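PDB 3NX4: putative oxidoreductase from Salmonella enterica subsp. enterica serovar Typhimurium, which probably reduces acryloyl-CoA with NADPH, as a medium-chain dehydrogenase/reductase that binds NADP in a Rossmann-type nucleotide domain. Local coordinates for residues T13-Q18 / L45-K50; L39-A44 / A309-Q314; G125-T130 / G157-T162; T296-A301 / G317-K322. All blocks are in the same frame, centred on the assembly; numbering follows the deposited sequence.

The four contacts illustrate how chemistry follows place in a two-domain reductase. Interaction 1, the most peripheral, is partly buried: strand 13-19 rests on the end of helix 41-48 through methyl groups and a water. Interaction 2 uses the same helix nearer its start, is buried and apolar across the segments, and touches NADP with both. Interaction 3, close to the chain's centre, packs two helices; backbone amides at the start of helix 158-169 bind the cofactor, while no hydrogen bond joins the helices. Interaction 4, mainly buried but with exposed residues such as Thr296 and Glu297, is held by a ladder of backbone bonds; its strands flank helix 303-311 of interaction 2. Its Arg318 packs against Gly158 of interaction 3.

Interaction 1: T13-Q18 / L45-K50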
# COMPACT_ATOMS: atom_id res chain seq x y z
N THR A 13 24.41 -18.59 18.51
CA THR A 13 24.83 -19.29 17.31
C THR A 13 26.34 -19.34 17.10
O THR A 13 27.04 -18.36 17.35
CB THR A 13 24.17 -18.66 16.06
OG1 THR A 13 22.75 -18.75 16.18
CG2 THR A 13 24.62 -19.39 14.82
N LEU A 14 26.83 -20.48 16.64
CA LEU A 14 28.24 -20.64 16.34
C LEU A 14 28.38 -21.01 14.87
O LEU A 14 27.72 -21.93 14.40
CB LEU A 14 28.86 -21.73 17.21
CG LEU A 14 29.22 -21.33 18.64
CD1 LEU A 14 28.03 -20.71 19.34
CD2 LEU A 14 29.72 -22.54 19.40
N ALA A 15 29.23 -20.30 14.15
CA ALA A 15 29.41 -20.56 12.73
C ALA A 15 30.82 -20.97 12.39
O ALA A 15 31.77 -20.29 12.76
CB ALA A 15 29.02 -19.32 11.92
N SER A 16 30.96 -22.07 11.68
CA SER A 16 32.27 -22.55 11.28
C SER A 16 32.18 -23.32 9.99
O SER A 16 31.19 -23.96 9.73
CB SER A 16 32.81 -23.49 12.35
OG SER A 16 31.99 -24.64 12.42
N VAL A 17 33.24 -23.29 9.20
CA VAL A 17 33.26 -24.09 8.00
C VAL A 17 33.67 -25.50 8.41
O VAL A 17 34.62 -25.70 9.15
CB VAL A 17 34.20 -23.54 6.95
CG1 VAL A 17 34.27 -24.47 5.77
CG2 VAL A 17 33.75 -22.16 6.51
N GLN A 18 32.92 -26.48 7.91
CA GLN A 18 33.14 -27.87 8.24
C GLN A 18 33.08 -28.75 7.02
O GLN A 18 32.62 -28.35 5.96
CB GLN A 18 32.09 -28.36 9.24
CG GLN A 18 32.17 -27.73 10.61
CD GLN A 18 31.22 -28.36 11.58
OE1 GLN A 18 30.85 -29.52 11.44
NE2 GLN A 18 30.81 -27.61 12.59
N LEU A 45 21.91 -12.03 9.52
CA LEU A 45 21.12 -12.28 10.73
C LEU A 45 21.23 -13.74 11.18
O LEU A 45 21.45 -14.03 12.35
CB LEU A 45 19.65 -11.93 10.50
CG LEU A 45 19.30 -10.45 10.43
CD1 LEU A 45 17.85 -10.27 10.00
CD2 LEU A 45 19.57 -9.79 11.78
N ALA A 46 21.04 -14.66 10.23
CA ALA A 46 21.16 -16.09 10.53
C ALA A 46 22.53 -16.41 11.12
O ALA A 46 22.64 -17.04 12.18
CB ALA A 46 20.92 -16.91 9.27
N ILE A 47 23.57 -15.97 10.43
CA ILE A 47 24.94 -16.36 10.77
C ILE A 47 25.40 -15.76 12.11
O ILE A 47 26.19 -16.37 12.82
CB ILE A 47 25.92 -16.00 9.64
CG1 ILE A 47 25.58 -16.81 8.38
CG2 ILE A 47 27.36 -16.26 10.06
CD1 ILE A 47 26.33 -16.36 7.14
N THR A 48 24.89 -14.58 12.45
CA THR A 48 25.23 -13.94 13.71
C THR A 48 24.26 -14.33 14.83
O THR A 48 24.46 -13.95 15.98
CB THR A 48 25.28 -12.41 13.60
OG1 THR A 48 24.01 -11.92 13.14
CG2 THR A 48 26.37 -11.97 12.63
N GLY A 49 23.22 -15.07 14.49
CA GLY A 49 22.28 -15.55 15.49
C GLY A 49 21.26 -14.52 15.92
O GLY A 49 20.47 -14.76 16.83
N LYS A 50 21.26 -13.37 15.26
CA LYS A 50 20.26 -12.35 15.53
C LYS A 50 19.05 -12.54 14.63
O LYS A 50 19.15 -13.13 13.55
CB LYS A 50 20.86 -10.95 15.35
CG LYS A 50 19.91 -9.81 15.68
CD LYS A 50 20.66 -8.48 15.77
CE LYS A 50 19.71 -7.31 16.03
NZ LYS A 50 18.85 -6.99 14.85
O HOH W 1 20.66 -18.41 14.10
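The Schellman motif that ends helix 41-48 is met by Thr13, a residue of the beta-hairpin formed by strands 2-8 and 13-19. Gly49 turns the chain with a positive phi of 81°, and its N returns to Ala46 O over 3.1 Å. Thr13 lies directly over this turn. With a chi1 of -60°, its hydroxyl stands beside its own backbone N and rests on the glycine, OG1 being 3.3 Å from Gly49 CA, while the methyl, anti to that N, settles over the helix carbonyls, CG2 at 3.9 Å from Ile47 O. No direct hydrogen bond joins the segments. One water does the work: it lies 3.0 Å from Thr13 OG1 and donates to Ala46 O at 3.1 Å, so that this carbonyl near the helix end serves both the turn and the bridge. Two residues further along the strand, the same side of the hairpin presents a small apolar group, and Ala15 CB meets Ile47 CG2 at 3.9 Å. Ile47 also touches Leu4 of the partner strand, Pro61 and Ala307, which ties the spot to the buried interior. The contact thus changes from hydrated at Thr13 to apolar at Ile47, as the N-terminal hairpin of this medium-chain reductase closes over the C-terminal end of a helix in the GroES-like domain.

Interaction 2: L39-A44 / A309-Q314; sequences LNYKDA and AIINNQ. With NAP (NADP nicotinamide-adenine-dinucleotide phosphate), chain C.
Asp43 OD2 is gripped twice by Asn40, whose backbone O lies near Ile310 CD1. The backbone N of Asn40 donates at 2.8 Å to the anti side of Asp43 OD2, and Asn40 ND2 reaches the same oxygen at 3.0 Å, nearly along its C-O axis. Asn40 sits at the N-cap position of helix 41-48, and Asp43 in the first turn takes its backbone N-H; Asn40 ND2 turns also to Asp64. Asp43 OD1 takes Ile63 N, so the carboxylate is held at both oxygens. Behind this braced helix start, helix 303-311 packs its last turn. Ile310 CG2 presses on Ala44 CB at 3.6 Å and its CD1 on Leu39 CB at 3.8 Å, while Ile311 CD1 reaches Ala44 CB at 3.7 Å, the alanine methyl facing a branch of each isoleucine. In medium-chain reductases the cofactor lies in the cleft between the two domains, and here both segments reach it. Tyr41 N donates to NADP O1N at 3.3 Å (158°). Its ring, thrown away from that N by a chi1 of -170°, lies obliquely along the pyrophosphate and nicotinamide ribose, and Ile311 crosses it at about a right angle, CD1 4.1 Å from Tyr41 CE2. Asn313, the positive-phi residue of the Schellman motif ending helix 303-311, uses ND2 to donate to NADP O3X of the 2'-phosphate at 3.2 Å, and touches Arg180, which also bonds the cofactor.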
# COMPACT_ATOMS: atom_id res chain seq x y z
N LEU A 39 25.94 -13.20 0.40
CA LEU A 39 25.47 -12.89 1.74
C LEU A 39 24.47 -11.75 1.66
O LEU A 39 24.80 -10.65 1.23
CB LEU A 39 26.62 -12.46 2.64
CG LEU A 39 27.69 -13.51 2.92
CD1 LEU A 39 28.75 -12.95 3.88
CD2 LEU A 39 27.05 -14.77 3.48
N ASN A 40 23.24 -12.04 2.09
CA ASN A 40 22.21 -11.03 2.21
C ASN A 40 22.05 -10.64 3.67
O ASN A 40 22.58 -11.30 4.56
CB ASN A 40 20.87 -11.57 1.70
CG ASN A 40 20.92 -11.94 0.23
OD1 ASN A 40 20.68 -11.09 -0.63
ND2 ASN A 40 21.26 -13.21 -0.06
N TYR A 41 21.31 -9.56 3.92
CA TYR A 41 21.03 -9.15 5.28
C TYR A 41 20.45 -10.33 6.07
O TYR A 41 20.84 -10.57 7.22
CB TYR A 41 20.06 -7.96 5.29
CG TYR A 41 19.89 -7.32 6.65
CD1 TYR A 41 18.78 -7.60 7.44
CD2 TYR A 41 20.85 -6.45 7.15
CE1 TYR A 41 18.63 -7.03 8.69
CE2 TYR A 41 20.71 -5.87 8.40
CZ TYR A 41 19.60 -6.16 9.17
OH TYR A 41 19.45 -5.58 10.41
N LYS A 42 19.54 -11.07 5.46
CA LYS A 42 18.92 -12.19 6.16
C LYS A 42 19.95 -13.27 6.50
O LYS A 42 19.91 -13.86 7.58
CB LYS A 42 17.74 -12.78 5.37
CG LYS A 42 16.79 -13.58 6.26
CD LYS A 42 15.89 -14.51 5.47
CE LYS A 42 14.95 -13.76 4.56
NZ LYS A 42 13.93 -14.68 3.96
N ASP A 43 20.88 -13.53 5.58
CA ASP A 43 21.97 -14.48 5.84
C ASP A 43 22.84 -14.00 7.00
O ASP A 43 23.30 -14.79 7.82
CB ASP A 43 22.86 -14.66 4.61
CG ASP A 43 22.13 -15.24 3.42
OD1 ASP A 43 21.41 -16.25 3.59
OD2 ASP A 43 22.29 -14.68 2.31
N ALA A 44 23.08 -12.69 7.06
CA ALA A 44 23.91 -12.12 8.12
C ALA A 44 23.22 -12.26 9.49
O ALA A 44 23.87 -12.58 10.48
CB ALA A 44 24.25 -10.65 7.83
N ALA A 309 30.21 -7.65 9.65
CA ALA A 309 30.31 -6.35 9.00
C ALA A 309 28.94 -5.88 8.48
O ALA A 309 28.56 -4.73 8.66
CB ALA A 309 31.33 -6.40 7.87
N ILE A 310 28.20 -6.79 7.86
CA ILE A 310 26.88 -6.43 7.35
C ILE A 310 25.97 -5.94 8.47
O ILE A 310 25.32 -4.90 8.34
CB ILE A 310 26.21 -7.64 6.65
CG1 ILE A 310 26.96 -7.99 5.37
CG2 ILE A 310 24.74 -7.37 6.37
CD1 ILE A 310 26.60 -9.34 4.81
N ILE A 311 25.92 -6.68 9.56
CA ILE A 311 25.04 -6.32 10.67
C ILE A 311 25.49 -4.99 11.30
O ILE A 311 24.67 -4.23 11.80
CB ILE A 311 24.99 -7.43 11.74
CG1 ILE A 311 24.39 -8.71 11.14
CG2 ILE A 311 24.15 -6.99 12.93
CD1 ILE A 311 23.00 -8.52 10.58
N ASN A 312 26.78 -4.72 11.24
CA ASN A 312 27.34 -3.49 11.80
C ASN A 312 27.31 -2.33 10.81
O ASN A 312 27.82 -1.25 11.08
CB ASN A 312 28.78 -3.71 12.27
CG ASN A 312 28.86 -4.61 13.49
OD1 ASN A 312 27.97 -4.59 14.34
ND2 ASN A 312 29.92 -5.40 13.57
N ASN A 313 26.71 -2.56 9.65
CA ASN A 313 26.63 -1.54 8.62
C ASN A 313 28.02 -1.02 8.26
O ASN A 313 28.25 0.19 8.19
CB ASN A 313 25.73 -0.38 9.09
CG ASN A 313 25.39 0.57 7.96
OD1 ASN A 313 25.43 0.20 6.79
ND2 ASN A 313 25.08 1.81 8.31
N GLN A 314 28.94 -1.96 8.02
CA GLN A 314 30.30 -1.61 7.63
C GLN A 314 30.68 -2.10 6.23
O GLN A 314 31.85 -2.16 5.88
CB GLN A 314 31.31 -2.15 8.66
CG GLN A 314 31.10 -1.61 10.06
CD GLN A 314 32.08 -2.19 11.06
OE1 GLN A 314 32.96 -2.98 10.70
NE2 GLN A 314 31.95 -1.80 12.32
PA NAP C . 22.05 -4.22 3.52
O1A NAP C . 22.99 -4.47 2.41
O2A NAP C . 22.56 -4.38 4.89
O5B NAP C . 21.37 -2.78 3.34
C5B NAP C . 20.69 -2.21 4.42
C4B NAP C . 21.04 -0.73 4.38
O4B NAP C . 20.23 -0.05 5.30
C3B NAP C . 22.49 -0.46 4.77
O3B NAP C . 23.33 -0.42 3.63
C2B NAP C . 22.41 0.92 5.42
O2B NAP C . 22.53 1.87 4.39
C1B NAP C . 20.98 0.98 5.93
N9A NAP C . 20.90 0.75 7.38
C8A NAP C . 21.53 -0.24 8.10
N7A NAP C . 21.16 -0.10 9.40
C5A NAP C . 20.31 0.94 9.51
C6A NAP C . 19.65 1.52 10.59
N6A NAP C . 19.79 1.03 11.81
N1A NAP C . 18.82 2.59 10.37
C2A NAP C . 18.66 3.11 9.10
N3A NAP C . 19.33 2.54 8.03
C4A NAP C . 20.14 1.48 8.24
O3 NAP C . 20.78 -5.20 3.39
PN NAP C . 20.08 -5.80 2.07
O1N NAP C . 20.55 -7.18 1.82
O2N NAP C . 20.23 -4.78 1.01
O5D NAP C . 18.56 -5.84 2.61
C5D NAP C . 17.94 -4.62 2.94
C4D NAP C . 16.69 -4.90 3.75
O4D NAP C . 15.77 -5.58 2.94
C3D NAP C . 16.97 -5.81 4.93
O3D NAP C . 16.16 -5.42 6.02
C2D NAP C . 16.55 -7.18 4.45
O2D NAP C . 16.11 -7.98 5.52
C1D NAP C . 15.41 -6.81 3.54
N1N NAP C . 15.13 -7.79 2.48
C2N NAP C . 13.90 -8.39 2.47
C3N NAP C . 13.56 -9.32 1.49
C7N NAP C . 12.10 -9.52 1.22
O7N NAP C . 11.63 -10.78 0.81
N7N NAP C . 11.28 -8.49 1.39
C4N NAP C . 14.50 -9.63 0.51
C5N NAP C . 15.76 -9.01 0.53
C6N NAP C . 16.06 -8.08 1.52
P2B NAP C . 23.28 3.28 4.65
O1X NAP C . 23.55 3.89 3.30
O2X NAP C . 22.38 4.19 5.45
O3X NAP C . 24.56 3.00 5.39

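Interaction 3: G125-T130 / G157-T162. With NAP (NADP nicotinamide-adenine-dinucleotide phosphate), chain C.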
# COMPACT_ATOMS: atom_id res chain seq x y z
N GLY A 125 21.69 -11.98 -6.63
CA GLY A 125 21.20 -12.68 -5.45
C GLY A 125 19.79 -12.25 -5.04
O GLY A 125 19.07 -11.64 -5.81
N THR A 126 19.42 -12.57 -3.81
CA THR A 126 18.13 -12.15 -3.28
C THR A 126 17.99 -10.62 -3.26
O THR A 126 16.92 -10.10 -3.55
CB THR A 126 17.88 -12.72 -1.87
OG1 THR A 126 17.56 -14.11 -1.98
CG2 THR A 126 16.72 -12.03 -1.20
N ALA A 127 19.06 -9.91 -2.92
CA ALA A 127 19.00 -8.45 -2.82
C ALA A 127 18.58 -7.83 -4.14
O ALA A 127 17.66 -7.01 -4.19
CB ALA A 127 20.37 -7.88 -2.37
N GLY A 128 19.27 -8.21 -5.21
CA GLY A 128 19.00 -7.64 -6.52
C GLY A 128 17.68 -8.11 -7.11
O GLY A 128 16.97 -7.35 -7.77
N PHE A 129 17.34 -9.38 -6.89
CA PHE A 129 16.05 -9.91 -7.31
C PHE A 129 14.92 -9.11 -6.64
O PHE A 129 13.96 -8.69 -7.29
CB PHE A 129 15.99 -11.40 -6.95
CG PHE A 129 14.65 -12.05 -7.17
CD1 PHE A 129 14.26 -12.46 -8.45
CD2 PHE A 129 13.81 -12.32 -6.10
CE1 PHE A 129 13.03 -13.08 -8.65
CE2 PHE A 129 12.58 -12.96 -6.29
CZ PHE A 129 12.19 -13.33 -7.57
N THR A 130 15.07 -8.86 -5.35
CA THR A 130 14.16 -8.00 -4.60
C THR A 130 14.08 -6.55 -5.15
O THR A 130 13.00 -5.97 -5.25
CB THR A 130 14.57 -7.97 -3.12
OG1 THR A 130 14.56 -9.31 -2.60
CG2 THR A 130 13.60 -7.11 -2.30
N GLY A 157 23.33 -0.29 0.45
CA GLY A 157 23.27 -1.72 0.71
C GLY A 157 23.04 -2.55 -0.54
O GLY A 157 23.11 -2.04 -1.66
N GLY A 158 22.76 -3.84 -0.37
CA GLY A 158 22.55 -4.73 -1.50
C GLY A 158 21.32 -4.43 -2.36
O GLY A 158 21.40 -4.29 -3.59
N VAL A 159 20.16 -4.36 -1.72
CA VAL A 159 18.93 -4.04 -2.45
C VAL A 159 19.03 -2.60 -2.98
O VAL A 159 18.73 -2.31 -4.15
CB VAL A 159 17.68 -4.16 -1.53
CG1 VAL A 159 16.43 -3.63 -2.24
CG2 VAL A 159 17.46 -5.63 -1.09
N GLY A 160 19.48 -1.69 -2.12
CA GLY A 160 19.57 -0.28 -2.48
C GLY A 160 20.50 -0.01 -3.66
O GLY A 160 20.16 0.76 -4.55
N SER A 161 21.66 -0.65 -3.68
CA SER A 161 22.60 -0.43 -4.78
C SER A 161 21.97 -0.87 -6.10
O SER A 161 22.06 -0.17 -7.11
CB SER A 161 23.91 -1.22 -4.55
OG SER A 161 24.63 -0.68 -3.45
N THR A 162 21.35 -2.05 -6.08
CA THR A 162 20.74 -2.59 -7.30
C THR A 162 19.61 -1.66 -7.75
O THR A 162 19.47 -1.35 -8.94
CB THR A 162 20.20 -4.02 -7.09
OG1 THR A 162 21.16 -4.81 -6.38
CG2 THR A 162 19.92 -4.69 -8.45
PA NAP C . 22.05 -4.22 3.52
O1A NAP C . 22.99 -4.47 2.41
O2A NAP C . 22.56 -4.38 4.89
O5B NAP C . 21.37 -2.78 3.34
C5B NAP C . 20.69 -2.21 4.42
C4B NAP C . 21.04 -0.73 4.38
O4B NAP C . 20.23 -0.05 5.30
C3B NAP C . 22.49 -0.46 4.77
O3B NAP C . 23.33 -0.42 3.63
C2B NAP C . 22.41 0.92 5.42
O2B NAP C . 22.53 1.87 4.39
C1B NAP C . 20.98 0.98 5.93
N9A NAP C . 20.90 0.75 7.38
C8A NAP C . 21.53 -0.24 8.10
N7A NAP C . 21.16 -0.10 9.40
C5A NAP C . 20.31 0.94 9.51
C6A NAP C . 19.65 1.52 10.59
N6A NAP C . 19.79 1.03 11.81
N1A NAP C . 18.82 2.59 10.37
C2A NAP C . 18.66 3.11 9.10
N3A NAP C . 19.33 2.54 8.03
C4A NAP C . 20.14 1.48 8.24
O3 NAP C . 20.78 -5.20 3.39
PN NAP C . 20.08 -5.80 2.07
O1N NAP C . 20.55 -7.18 1.82
O2N NAP C . 20.23 -4.78 1.01
O5D NAP C . 18.56 -5.84 2.61
C5D NAP C . 17.94 -4.62 2.94
C4D NAP C . 16.69 -4.90 3.75
O4D NAP C . 15.77 -5.58 2.94
C3D NAP C . 16.97 -5.81 4.93
O3D NAP C . 16.16 -5.42 6.02
C2D NAP C . 16.55 -7.18 4.45
O2D NAP C . 16.11 -7.98 5.52
C1D NAP C . 15.41 -6.81 3.54
N1N NAP C . 15.13 -7.79 2.48
C2N NAP C . 13.90 -8.39 2.47
C3N NAP C . 13.56 -9.32 1.49
C7N NAP C . 12.10 -9.52 1.22
O7N NAP C . 11.63 -10.78 0.81
N7N NAP C . 11.28 -8.49 1.39
C4N NAP C . 14.50 -9.63 0.51
C5N NAP C . 15.76 -9.01 0.53
C6N NAP C . 16.06 -8.08 1.52
P2B NAP C . 23.28 3.28 4.65
O1X NAP C . 23.55 3.89 3.30
O2X NAP C . 22.38 4.19 5.45
O3X NAP C . 24.56 3.00 5.39
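Ala127 points its methyl straight at the backbone of the neighbouring helix, CB lying 3.6 Å from Gly158 C, so the two helices, crossing at -47°, come together where one of them has no side chain. Val159 answers from the side. Its chi1 of 172° sets CG2 beside its own backbone N, and that methyl lies 3.4 Å from Ala127 O. One turn on, Thr162 straddles the bare Gly128: OG1 and CG2 each stand 3.6 Å from Gly128 CA. The hydroxyl is not idle there, since it donates back to Gly158 O within its own helix. Thr130 closes the row near Val159 CG2. Its OG1 gives a 2.7 Å bond to Thr126 O from above the carbonyl plane. Thr130 OG1 also touches the nicotinamide, 3.1 Å from NADP C4N, the ring carbon that carries the hydride in such cofactors. The N-terminus of helix 158-169 turns its amides to the pyrophosphate: Gly158 N binds NADP O1A at 2.9 Å, and Val159 N binds NADP O2N at 2.8 Å and almost straight (174°). A glycine-rich turn leading into a helix that receives the pyrophosphate is the classic dinucleotide-binding motif of the Rossmann fold.

Interaction 4: T296-A301 / G317-K322; sequences TEITLA and GRTLVK
Glu297 and Lys322, on one face of the sheet, both hold CG anti to the backbone N (chi1 180° and -178°), which runs the two chains out from the strands. There the carboxylate lies over the lysine's methylenes, Glu297 OE2 being 3.3 Å from Lys322 CD. The ammonium bends off at chi4, leaving NZ 5.0 Å from OE2, and the salt bridge of Glu297 is made through OE1 with Arg119. On the other face Ile298 takes a chi1 of 68°, with CG1 wedged between its backbone N and carbonyl carbon; this brings CG1 to 3.8 Å from Val321 CG2 and CD1 to 3.7 Å from Thr319 CG2, with Phe306 of helix 303-311 packed against Ile298 and Thr319. The parallel strands are the two arms of a beta-alpha-beta unit around that helix. Four backbone bonds zip them: Thr296 N to Arg318 O, Leu320 N to Thr296 O, Ile298 N to Leu320 O at 2.8 Å, and Lys322 N to Ile298 O. Past the ladder a water spans the gap, accepting from Leu300 N and donating to Lys322 O. The backbone bonds therefore fix the register, the apolar face seals against the helix, and the Glu297-Lys322 charges probably add only a longer-range attraction.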
# COMPACT_ATOMS: atom_id res chain seq x y z
N THR A 296 31.81 -7.44 -3.87
CA THR A 296 33.03 -7.82 -3.19
C THR A 296 33.05 -9.33 -3.08
O THR A 296 32.15 -9.92 -2.48
CB THR A 296 33.14 -7.19 -1.80
OG1 THR A 296 33.10 -5.77 -1.92
CG2 THR A 296 34.44 -7.60 -1.13
N GLU A 297 34.07 -9.96 -3.66
CA GLU A 297 34.15 -11.42 -3.68
C GLU A 297 34.94 -11.95 -2.49
O GLU A 297 36.06 -11.53 -2.25
CB GLU A 297 34.79 -11.92 -4.97
CG GLU A 297 34.90 -13.44 -5.05
CD GLU A 297 35.56 -13.91 -6.32
OE1 GLU A 297 35.19 -13.42 -7.41
OE2 GLU A 297 36.46 -14.77 -6.24
N ILE A 298 34.34 -12.88 -1.74
CA ILE A 298 35.02 -13.46 -0.58
C ILE A 298 34.96 -14.97 -0.70
O ILE A 298 34.30 -15.51 -1.59
CB ILE A 298 34.34 -13.05 0.73
CG1 ILE A 298 32.94 -13.68 0.83
CG2 ILE A 298 34.24 -11.53 0.82
CD1 ILE A 298 32.28 -13.46 2.17
N THR A 299 35.66 -15.66 0.19
CA THR A 299 35.58 -17.11 0.23
C THR A 299 34.63 -17.54 1.33
O THR A 299 34.21 -16.72 2.15
CB THR A 299 36.95 -17.74 0.50
OG1 THR A 299 37.37 -17.39 1.82
CG2 THR A 299 37.97 -17.23 -0.51
N LEU A 300 34.31 -18.82 1.37
CA LEU A 300 33.34 -19.33 2.33
C LEU A 300 33.84 -19.07 3.76
O LEU A 300 33.05 -18.73 4.64
CB LEU A 300 33.10 -20.82 2.11
CG LEU A 300 31.93 -21.47 2.85
CD1 LEU A 300 30.62 -20.80 2.50
CD2 LEU A 300 31.85 -22.97 2.53
N ALA A 301 35.13 -19.23 3.97
CA ALA A 301 35.70 -19.06 5.30
C ALA A 301 35.53 -17.63 5.84
O ALA A 301 35.52 -17.41 7.05
CB ALA A 301 37.18 -19.45 5.31
N GLY A 317 27.34 -2.26 -1.08
CA GLY A 317 27.17 -3.11 -2.24
C GLY A 317 26.79 -4.54 -1.89
O GLY A 317 26.10 -4.79 -0.91
N ARG A 318 27.26 -5.48 -2.71
CA ARG A 318 26.85 -6.88 -2.59
C ARG A 318 28.03 -7.78 -2.22
O ARG A 318 29.13 -7.62 -2.75
CB ARG A 318 26.24 -7.33 -3.91
CG ARG A 318 24.88 -6.66 -4.21
CD ARG A 318 23.75 -7.37 -3.46
NE ARG A 318 23.71 -8.79 -3.82
CZ ARG A 318 23.68 -9.78 -2.95
NH1 ARG A 318 23.65 -9.52 -1.65
NH2 ARG A 318 23.67 -11.04 -3.37
N THR A 319 27.80 -8.73 -1.32
CA THR A 319 28.84 -9.66 -0.93
C THR A 319 28.67 -10.98 -1.67
O THR A 319 27.68 -11.69 -1.47
CB THR A 319 28.84 -9.93 0.59
OG1 THR A 319 29.06 -8.70 1.29
CG2 THR A 319 29.94 -10.92 0.97
N LEU A 320 29.64 -11.29 -2.53
CA LEU A 320 29.62 -12.47 -3.37
C LEU A 320 30.53 -13.54 -2.78
O LEU A 320 31.67 -13.26 -2.40
CB LEU A 320 30.10 -12.11 -4.78
CG LEU A 320 30.38 -13.27 -5.74
CD1 LEU A 320 29.06 -13.93 -6.20
CD2 LEU A 320 31.20 -12.81 -6.94
N VAL A 321 30.03 -14.77 -2.69
CA VAL A 321 30.80 -15.84 -2.08
C VAL A 321 31.22 -16.88 -3.12
O VAL A 321 30.39 -17.52 -3.74
CB VAL A 321 30.03 -16.51 -0.92
CG1 VAL A 321 30.87 -17.59 -0.28
CG2 VAL A 321 29.63 -15.45 0.11
N LYS A 322 32.52 -17.00 -3.33
CA LYS A 322 33.03 -17.99 -4.26
C LYS A 322 33.09 -19.33 -3.53
O LYS A 322 33.78 -19.45 -2.51
CB LYS A 322 34.42 -17.60 -4.77
CG LYS A 322 34.99 -18.58 -5.81
CD LYS A 322 36.34 -18.09 -6.33
CE LYS A 322 36.91 -19.01 -7.39
NZ LYS A 322 35.99 -19.16 -8.56
O HOH W 2 30.55 -5.16 -1.67
O HOH W 3 35.11 -20.61 -0.43